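Local coordinates for protein mandalate racemase/muconate lactonizing enzyme (Unidentified, PDB 4E4U) that is of unproven function but belongs to the mandelate racemase/muconate lactonizing enzyme family and is probably an isomerase or other enolase-superfamily enzyme, at residues 9-23 / 375-387. Numbering follows the deposited sequence.
Sequences HIVAVPPPHVGGMYW and VKRHTPYTGERLH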
ATOM      1  N   HIS A   9       1.941  20.330  45.588  1.00 15.65           N
ATOM      2  CA  HIS A   9       2.181  21.760  45.684  1.00 16.31           C
ATOM      3  C   HIS A   9       1.982  22.387  44.318  1.00 15.86           C
ATOM      4  O   HIS A   9       2.770  22.146  43.403  1.00 16.42           O
ATOM      5  CB  HIS A   9       3.600  22.033  46.191  1.00 18.18           C
ATOM      6  CG  HIS A   9       3.864  21.469  47.550  1.00 19.63           C
ATOM      7  ND1 HIS A   9       3.480  22.110  48.707  1.00 21.55           N
ATOM      8  CD2 HIS A   9       4.459  20.315  47.939  1.00 20.84           C
ATOM      9  CE1 HIS A   9       3.823  21.376  49.750  1.00 21.93           C
ATOM     10  NE2 HIS A   9       4.420  20.280  49.309  1.00 21.81           N
ATOM     11  N   ILE A  10       0.912  23.163  44.179  1.00 16.07           N
ATOM     12  CA  ILE A  10       0.619  23.840  42.923  1.00 15.95           C
ATOM     13  C   ILE A  10       1.013  25.305  43.073  1.00 16.32           C
ATOM     14  O   ILE A  10       0.327  26.090  43.729  1.00 18.27           O
ATOM     15  CB  ILE A  10      -0.855  23.668  42.495  1.00 17.06           C
ATOM     16  CG1 ILE A  10      -1.168  22.176  42.321  1.00 17.38           C
ATOM     17  CG2 ILE A  10      -1.122  24.431  41.200  1.00 17.75           C
ATOM     18  CD1 ILE A  10      -2.593  21.865  41.896  1.00 18.52           C
ATOM     19  N   VAL A  11       2.153  25.646  42.483  1.00 16.03           N
ATOM     20  CA  VAL A  11       2.794  26.934  42.689  1.00 16.42           C
ATOM     21  C   VAL A  11       2.349  27.946  41.642  1.00 16.34           C
ATOM     22  O   VAL A  11       2.354  27.654  40.446  1.00 16.53           O
ATOM     23  CB  VAL A  11       4.322  26.759  42.604  1.00 18.95           C
ATOM     24  CG1 VAL A  11       5.032  28.089  42.713  1.00 20.64           C
ATOM     25  CG2 VAL A  11       4.802  25.799  43.692  1.00 20.02           C
ATOM     26  N   ALA A  12       1.968  29.137  42.093  1.00 16.30           N
ATOM     27  CA  ALA A  12       1.620  30.226  41.188  1.00 16.49           C
ATOM     28  C   ALA A  12       2.894  30.858  40.642  1.00 16.74           C
ATOM     29  O   ALA A  12       3.737  31.323  41.409  1.00 18.31           O
ATOM     30  CB  ALA A  12       0.790  31.274  41.918  1.00 17.28           C
ATOM     31  N   VAL A  13       3.033  30.879  39.321  1.00 16.08           N
ATOM     32  CA  VAL A  13       4.184  31.508  38.687  1.00 16.46           C
ATOM     33  C   VAL A  13       3.957  33.020  38.653  1.00 17.97           C
ATOM     34  O   VAL A  13       2.931  33.480  38.171  1.00 18.11           O
ATOM     35  CB  VAL A  13       4.390  30.966  37.259  1.00 16.39           C
ATOM     36  CG1 VAL A  13       5.584  31.631  36.602  1.00 17.15           C
ATOM     37  CG2 VAL A  13       4.560  29.445  37.277  1.00 16.88           C
ATOM     38  N   PRO A  14       4.907  33.809  39.183  1.00 19.28           N
ATOM     39  CA  PRO A  14       4.685  35.262  39.217  1.00 20.50           C
ATOM     40  C   PRO A  14       4.579  35.864  37.818  1.00 20.90           C
ATOM     41  O   PRO A  14       5.151  35.308  36.874  1.00 20.25           O
ATOM     42  CB  PRO A  14       5.945  35.793  39.911  1.00 21.38           C
ATOM     43  CG  PRO A  14       6.506  34.622  40.658  1.00 22.23           C
ATOM     44  CD  PRO A  14       6.179  33.425  39.817  1.00 20.35           C
ATOM     45  N   PRO A  15       3.855  36.989  37.680  1.00 22.91           N
ATOM     46  CA  PRO A  15       3.848  37.696  36.394  1.00 24.15           C
ATOM     47  C   PRO A  15       5.287  38.022  35.998  1.00 25.27           C
ATOM     48  O   PRO A  15       6.103  38.287  36.886  1.00 25.96           O
ATOM     49  CB  PRO A  15       3.067  38.979  36.702  1.00 25.12           C
ATOM     50  CG  PRO A  15       2.210  38.629  37.882  1.00 25.17           C
ATOM     51  CD  PRO A  15       3.023  37.662  38.694  1.00 24.31           C
ATOM     52  N   PRO A  16       5.609  38.006  34.693  1.00 25.97           N
ATOM     53  CA  PRO A  16       4.722  37.822  33.538  1.00 26.06           C
ATOM     54  C   PRO A  16       4.464  36.362  33.144  1.00 25.24           C
ATOM     55  O   PRO A  16       4.175  36.106  31.975  1.00 26.57           O
ATOM     56  CB  PRO A  16       5.482  38.538  32.418  1.00 26.72           C
ATOM     57  CG  PRO A  16       6.918  38.332  32.772  1.00 26.77           C
ATOM     58  CD  PRO A  16       6.993  38.301  34.278  1.00 26.05           C
ATOM     59  N   HIS A  17       4.567  35.436  34.095  1.00 23.14           N
ATOM     60  CA  HIS A  17       4.177  34.038  33.892  1.00 22.18           C
ATOM     61  C   HIS A  17       5.009  33.297  32.837  1.00 22.44           C
ATOM     62  O   HIS A  17       4.467  32.585  31.986  1.00 22.41           O
ATOM     63  CB  HIS A  17       2.671  33.931  33.580  1.00 21.96           C
ATOM     64  CG  HIS A  17       1.811  34.792  34.456  1.00 21.81           C
ATOM     65  ND1 HIS A  17       1.703  34.601  35.816  1.00 21.47           N
ATOM     66  CD2 HIS A  17       1.013  35.848  34.160  1.00 22.02           C
ATOM     67  CE1 HIS A  17       0.883  35.507  36.324  1.00 21.54           C
ATOM     68  NE2 HIS A  17       0.451  36.273  35.340  1.00 22.38           N
ATOM     69  N   VAL A  18       6.328  33.448  32.900  1.00 22.98           N
ATOM     70  CA  VAL A  18       7.187  32.712  31.980  1.00 23.97           C
ATOM     71  C   VAL A  18       7.213  31.237  32.373  1.00 21.55           C
ATOM     72  O   VAL A  18       7.612  30.881  33.481  1.00 21.54           O
ATOM     73  CB  VAL A  18       8.617  33.281  31.912  1.00 26.93           C
ATOM     74  CG1 VAL A  18       9.304  32.802  30.637  1.00 28.62           C
ATOM     75  CG2 VAL A  18       8.595  34.796  31.949  1.00 27.67           C
ATOM     76  N   GLY A  19       6.770  30.380  31.461  1.00 19.33           N
ATOM     77  CA  GLY A  19       6.613  28.974  31.775  1.00 18.16           C
ATOM     78  C   GLY A  19       5.198  28.647  32.216  1.00 17.67           C
ATOM     79  O   GLY A  19       4.932  27.539  32.685  1.00 17.85           O
ATOM     80  N   GLY A  20       4.287  29.611  32.077  1.00 17.98           N
ATOM     81  CA  GLY A  20       2.877  29.351  32.319  1.00 17.57           C
ATOM     82  C   GLY A  20       2.335  29.913  33.618  1.00 16.77           C
ATOM     83  O   GLY A  20       3.037  30.606  34.348  1.00 18.06           O
ATOM     84  N   MET A  21       1.074  29.611  33.912  1.00 15.90           N
ATOM     85  CA  MET A  21       0.404  30.185  35.076  1.00 15.47           C
ATOM     86  C   MET A  21       0.737  29.502  36.403  1.00 15.32           C
ATOM     87  O   MET A  21       0.775  30.150  37.442  1.00 15.74           O
ATOM     88  CB  MET A  21      -1.112  30.176  34.861  1.00 16.55           C
ATOM     89  CG  MET A  21      -1.581  30.938  33.628  1.00 19.25           C
ATOM     90  SD  MET A  21      -0.982  32.639  33.600  1.00 22.12           S
ATOM     91  CE  MET A  21      -1.706  33.289  35.100  1.00 22.32           C
ATOM     92  N   TYR A  22       0.947  28.194  36.376  1.00 14.11           N
ATOM     93  CA  TYR A  22       1.215  27.453  37.605  1.00 13.89           C
ATOM     94  C   TYR A  22       1.964  26.181  37.279  1.00 14.11           C
ATOM     95  O   TYR A  22       1.862  25.661  36.168  1.00 15.38           O
ATOM     96  CB  TYR A  22      -0.081  27.128  38.376  1.00 13.83           C
ATOM     97  CG  TYR A  22      -1.124  26.460  37.516  1.00 13.44           C
ATOM     98  CD1 TYR A  22      -1.088  25.086  37.277  1.00 13.41           C
ATOM     99  CD2 TYR A  22      -2.124  27.204  36.903  1.00 14.06           C
ATOM    100  CE1 TYR A  22      -2.023  24.474  36.457  1.00 13.75           C
ATOM    101  CE2 TYR A  22      -3.067  26.602  36.093  1.00 13.70           C
ATOM    102  CZ  TYR A  22      -3.010  25.243  35.865  1.00 13.25           C
ATOM    103  OH  TYR A  22      -3.951  24.667  35.049  1.00 14.38           O
ATOM    104  N   TRP A  23       2.717  25.690  38.253  1.00 13.96           N
ATOM    105  CA  TRP A  23       3.424  24.423  38.119  1.00 13.98           C
ATOM    106  C   TRP A  23       2.920  23.453  39.172  1.00 13.95           C
ATOM    107  O   TRP A  23       2.727  23.826  40.332  1.00 15.63           O
ATOM    108  CB  TRP A  23       4.932  24.632  38.258  1.00 14.59           C
ATOM    109  CG  TRP A  23       5.498  25.554  37.218  1.00 14.08           C
ATOM    110  CD1 TRP A  23       5.022  25.754  35.947  1.00 14.38           C
ATOM    111  CD2 TRP A  23       6.634  26.422  37.361  1.00 13.96           C
ATOM    112  NE1 TRP A  23       5.803  26.680  35.291  1.00 14.44           N
ATOM    113  CE2 TRP A  23       6.797  27.104  36.137  1.00 14.07           C
ATOM    114  CE3 TRP A  23       7.531  26.677  38.404  1.00 14.91           C
ATOM    115  CZ2 TRP A  23       7.816  28.042  35.934  1.00 14.96           C
ATOM    116  CZ3 TRP A  23       8.548  27.603  38.197  1.00 15.11           C
ATOM    117  CH2 TRP A  23       8.682  28.271  36.974  1.00 15.61           C
ATOM    118  N   VAL A 375       8.252  27.840  47.771  1.00 18.77           N
ATOM    119  CA  VAL A 375       7.004  27.189  47.382  1.00 19.73           C
ATOM    120  C   VAL A 375       5.834  27.677  48.237  1.00 20.99           C
ATOM    121  O   VAL A 375       4.784  28.046  47.704  1.00 21.02           O
ATOM    122  CB  VAL A 375       7.120  25.652  47.467  1.00 20.64           C
ATOM    123  CG1 VAL A 375       5.754  24.993  47.313  1.00 21.74           C
ATOM    124  CG2 VAL A 375       8.079  25.139  46.405  1.00 20.45           C
ATOM    125  N   LYS A 376       6.017  27.695  49.554  1.00 22.73           N
ATOM    126  CA  LYS A 376       4.943  28.117  50.452  1.00 24.88           C
ATOM    127  C   LYS A 376       4.494  29.558  50.197  1.00 24.36           C
ATOM    128  O   LYS A 376       3.306  29.867  50.289  1.00 25.17           O
ATOM    129  CB  LYS A 376       5.348  27.940  51.918  1.00 28.24           C
ATOM    130  CG  LYS A 376       5.525  26.487  52.341  1.00 31.56           C
ATOM    131  CD  LYS A 376       6.049  26.383  53.768  1.00 34.02           C
ATOM    132  CE  LYS A 376       6.667  25.014  54.024  1.00 35.94           C
ATOM    133  NZ  LYS A 376       6.737  24.700  55.480  1.00 37.18           N
ATOM    134  N   ARG A 377       5.441  30.430  49.863  1.00 23.73           N
ATOM    135  CA  ARG A 377       5.124  31.833  49.610  1.00 24.71           C
ATOM    136  C   ARG A 377       4.389  32.041  48.285  1.00 23.97           C
ATOM    137  O   ARG A 377       3.795  33.097  48.066  1.00 25.38           O
ATOM    138  CB  ARG A 377       6.392  32.698  49.643  1.00 26.56           C
ATOM    139  CG  ARG A 377       7.095  32.747  50.992  1.00 29.53           C
ATOM    140  CD  ARG A 377       8.020  33.957  51.099  1.00 31.88           C
ATOM    141  NE  ARG A 377       8.994  34.016  50.010  1.00 33.32           N
ATOM    142  CZ  ARG A 377      10.160  33.374  50.018  1.00 34.90           C
ATOM    143  NH1 ARG A 377      10.492  32.611  51.049  1.00 35.42           N
ATOM    144  NH2 ARG A 377      10.992  33.484  48.990  1.00 35.83           N
ATOM    145  N   HIS A 378       4.429  31.044  47.402  1.00 21.80           N
ATOM    146  CA  HIS A 378       3.803  31.175  46.089  1.00 21.53           C
ATOM    147  C   HIS A 378       2.663  30.181  45.884  1.00 22.66           C
ATOM    148  O   HIS A 378       2.310  29.841  44.756  1.00 22.55           O
ATOM    149  CB  HIS A 378       4.860  31.076  44.981  1.00 21.57           C
ATOM    150  CG  HIS A 378       5.857  32.189  45.020  1.00 22.77           C
ATOM    151  ND1 HIS A 378       5.707  33.355  44.297  1.00 24.02           N
ATOM    152  CD2 HIS A 378       7.003  32.336  45.732  1.00 22.72           C
ATOM    153  CE1 HIS A 378       6.725  34.159  44.548  1.00 24.03           C
ATOM    154  NE2 HIS A 378       7.520  33.571  45.416  1.00 23.70           N
ATOM    155  N   THR A 379       2.094  29.731  46.997  1.00 24.26           N
ATOM    156  CA  THR A 379       0.877  28.935  46.991  1.00 27.38           C
ATOM    157  C   THR A 379      -0.098  29.642  47.929  1.00 27.85           C
ATOM    158  O   THR A 379       0.322  30.214  48.934  1.00 28.17           O
ATOM    159  CB  THR A 379       1.137  27.491  47.482  1.00 29.66           C
ATOM    160  OG1 THR A 379       1.673  27.521  48.806  1.00 31.48           O
ATOM    161  CG2 THR A 379       2.121  26.777  46.571  1.00 29.99           C
ATOM    162  N   PRO A 380      -1.403  29.614  47.612  1.00 28.28           N
ATOM    163  CA  PRO A 380      -2.014  28.918  46.477  1.00 27.96           C
ATOM    164  C   PRO A 380      -2.115  29.777  45.218  1.00 27.14           C
ATOM    165  O   PRO A 380      -1.998  31.001  45.284  1.00 27.81           O
ATOM    166  CB  PRO A 380      -3.422  28.616  46.994  1.00 28.22           C
ATOM    167  CG  PRO A 380      -3.732  29.794  47.861  1.00 28.61           C
ATOM    168  CD  PRO A 380      -2.423  30.206  48.498  1.00 28.19           C
ATOM    169  N   TYR A 381      -2.319  29.125  44.079  1.00 26.34           N
ATOM    170  CA  TYR A 381      -2.666  29.817  42.846  1.00 25.92           C
ATOM    171  C   TYR A 381      -4.139  30.217  42.927  1.00 27.74           C
ATOM    172  O   TYR A 381      -4.989  29.398  43.270  1.00 29.44           O
ATOM    173  CB  TYR A 381      -2.418  28.896  41.649  1.00 24.03           C
ATOM    174  CG  TYR A 381      -2.920  29.421  40.322  1.00 21.56           C
ATOM    175  CD1 TYR A 381      -2.264  30.460  39.670  1.00 20.73           C
ATOM    176  CD2 TYR A 381      -4.036  28.865  39.708  1.00 20.55           C
ATOM    177  CE1 TYR A 381      -2.713  30.935  38.456  1.00 20.10           C
ATOM    178  CE2 TYR A 381      -4.494  29.335  38.487  1.00 19.73           C
ATOM    179  CZ  TYR A 381      -3.826  30.366  37.866  1.00 19.80           C
ATOM    180  OH  TYR A 381      -4.273  30.845  36.658  1.00 20.50           O
ATOM    181  N   THR A 382      -4.440  31.477  42.636  1.00 28.44           N
ATOM    182  CA  THR A 382      -5.816  31.962  42.736  1.00 30.17           C
ATOM    183  C   THR A 382      -6.287  32.515  41.404  1.00 30.26           C
ATOM    184  O   THR A 382      -7.320  33.185  41.322  1.00 31.54           O
ATOM    185  CB  THR A 382      -5.951  33.066  43.793  1.00 31.79           C
ATOM    186  OG1 THR A 382      -5.124  34.177  43.425  1.00 32.96           O
ATOM    187  CG2 THR A 382      -5.532  32.554  45.164  1.00 32.29           C
ATOM    188  N   GLY A 383      -5.523  32.232  40.357  1.00 28.90           N
ATOM    189  CA  GLY A 383      -5.848  32.731  39.039  1.00 28.02           C
ATOM    190  C   GLY A 383      -7.027  32.026  38.398  1.00 27.52           C
ATOM    191  O   GLY A 383      -7.357  30.885  38.726  1.00 27.62           O
ATOM    192  N   GLU A 384      -7.655  32.725  37.463  1.00 26.60           N
ATOM    193  CA  GLU A 384      -8.818  32.229  36.746  1.00 27.08           C
ATOM    194  C   GLU A 384      -8.455  31.285  35.597  1.00 23.44           C
ATOM    195  O   GLU A 384      -9.265  30.454  35.183  1.00 23.62           O
ATOM    196  CB  GLU A 384      -9.623  33.418  36.204  1.00 31.44           C
ATOM    197  CG  GLU A 384      -8.814  34.407  35.340  1.00 35.74           C
ATOM    198  CD  GLU A 384      -7.850  35.282  36.146  1.00 39.09           C
ATOM    199  OE1 GLU A 384      -7.962  35.318  37.392  1.00 40.06           O
ATOM    200  OE2 GLU A 384      -6.969  35.922  35.532  1.00 40.70           O
ATOM    201  N   ARG A 385      -7.235  31.406  35.087  1.00 20.30           N
ATOM    202  CA  ARG A 385      -6.853  30.722  33.855  1.00 19.19           C
ATOM    203  C   ARG A 385      -6.235  29.347  34.065  1.00 17.07           C
ATOM    204  O   ARG A 385      -5.699  29.044  35.136  1.00 17.76           O
ATOM    205  CB  ARG A 385      -5.880  31.589  33.049  1.00 22.05           C
ATOM    206  CG  ARG A 385      -6.489  32.867  32.493  1.00 24.71           C
ATOM    207  CD  ARG A 385      -5.464  33.657  31.688  1.00 27.32           C
ATOM    208  NE  ARG A 385      -5.022  32.950  30.489  1.00 29.06           N
ATOM    209  CZ  ARG A 385      -5.529  33.142  29.274  1.00 30.51           C
ATOM    210  NH1 ARG A 385      -6.507  34.022  29.091  1.00 31.73           N
ATOM    211  NH2 ARG A 385      -5.059  32.456  28.241  1.00 30.96           N
ATOM    212  N   LEU A 386      -6.316  28.519  33.027  1.00 15.37           N
ATOM    213  CA  LEU A 386      -5.559  27.274  32.968  1.00 13.87           C
ATOM    214  C   LEU A 386      -4.093  27.585  32.672  1.00 14.93           C
ATOM    215  O   LEU A 386      -3.751  28.720  32.338  1.00 16.33           O
ATOM    216  CB  LEU A 386      -6.128  26.372  31.877  1.00 13.48           C
ATOM    217  CG  LEU A 386      -7.561  25.887  32.083  1.00 13.81           C
ATOM    218  CD1 LEU A 386      -8.085  25.224  30.826  1.00 14.17           C
ATOM    219  CD2 LEU A 386      -7.611  24.933  33.266  1.00 14.75           C
ATOM    220  N   HIS A 387      -3.227  26.583  32.793  1.00 13.88           N
ATOM    221  CA  HIS A 387      -1.803  26.789  32.563  1.00 14.74           C
ATOM    222  C   HIS A 387      -1.531  27.422  31.197  1.00 14.83           C
ATOM    223  O   HIS A 387      -0.694  28.328  31.077  1.00 15.14           O
ATOM    224  CB  HIS A 387      -1.045  25.476  32.677  1.00 16.94           C
ATOM    225  CG  HIS A 387       0.436  25.659  32.667  1.00 21.14           C
ATOM    226  ND1 HIS A 387       1.263  25.076  31.736  1.00 24.54           N
ATOM    227  CD2 HIS A 387       1.232  26.408  33.468  1.00 22.88           C
ATOM    228  CE1 HIS A 387       2.510  25.441  31.973  1.00 22.69           C
ATOM    229  NE2 HIS A 387       2.522  26.241  33.020  1.00 24.69           N
TER
HETATM  230  O   HOH W   1       1.904  24.082  49.389  1.00 46.74           O
HETATM  231  O   HOH W   2      -2.300  26.389  44.477  1.00 24.23           O
HETATM  232  O   HOH W   3       3.368  33.796  42.597  1.00 29.54           O
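Ala12 and His378 are joined by the one backbone-to-backbone hydrogen bond between residues 9-23 and 375-387. Ala12 N donates to His378 O at 2.8 Å, nearly straight at 162°. Two waters extend this join. One receives a bond from Tyr381 N and donates to Ile10 O. The other donates to Ala12 O and lies in the ring plane of His378, bonded to ND1.

A second polar link lies at the hairpin turn. His387 NE2 donates to Gly19 O over 2.8 Å, in the carbonyl plane and on a lone pair. With chi1 at -171° the His387 side chain extends away from its own N, which brings the ring to the type II turn from His17 to Gly20. Trp23 NE1 grips the same oxygen from above the carbonyl plane, so two N-H groups hold Gly19 O. His387 N also gives a weak bond to Tyr22 OH.

Tyr22, Trp23, Tyr381 and His387 form an aromatic cluster. The CB of His387 sits over one face of the Tyr22 ring, 4.2 Å from its centroid, and the imidazole edge points to that face. Tyr22 CD2 lies over one face of the Tyr381 ring, offset toward its rim; the two planes meet obliquely at 52°. Ala12 CB meets the edge of Tyr381. The Tyr381 hydroxyl donates to Arg385 O, which helps hold that end of the ring.

Met21 CB packs on Tyr381, and its CG lies against Leu386 O. Val375 CG1 touches Val11 CG2 at 3.8 Å and also His9 CB.

The arrangement ties the first beta-hairpin of the enolase-type N-terminal domain to the chain that follows helix 372-377, a C-terminal segment packed back on the N-terminal sheet.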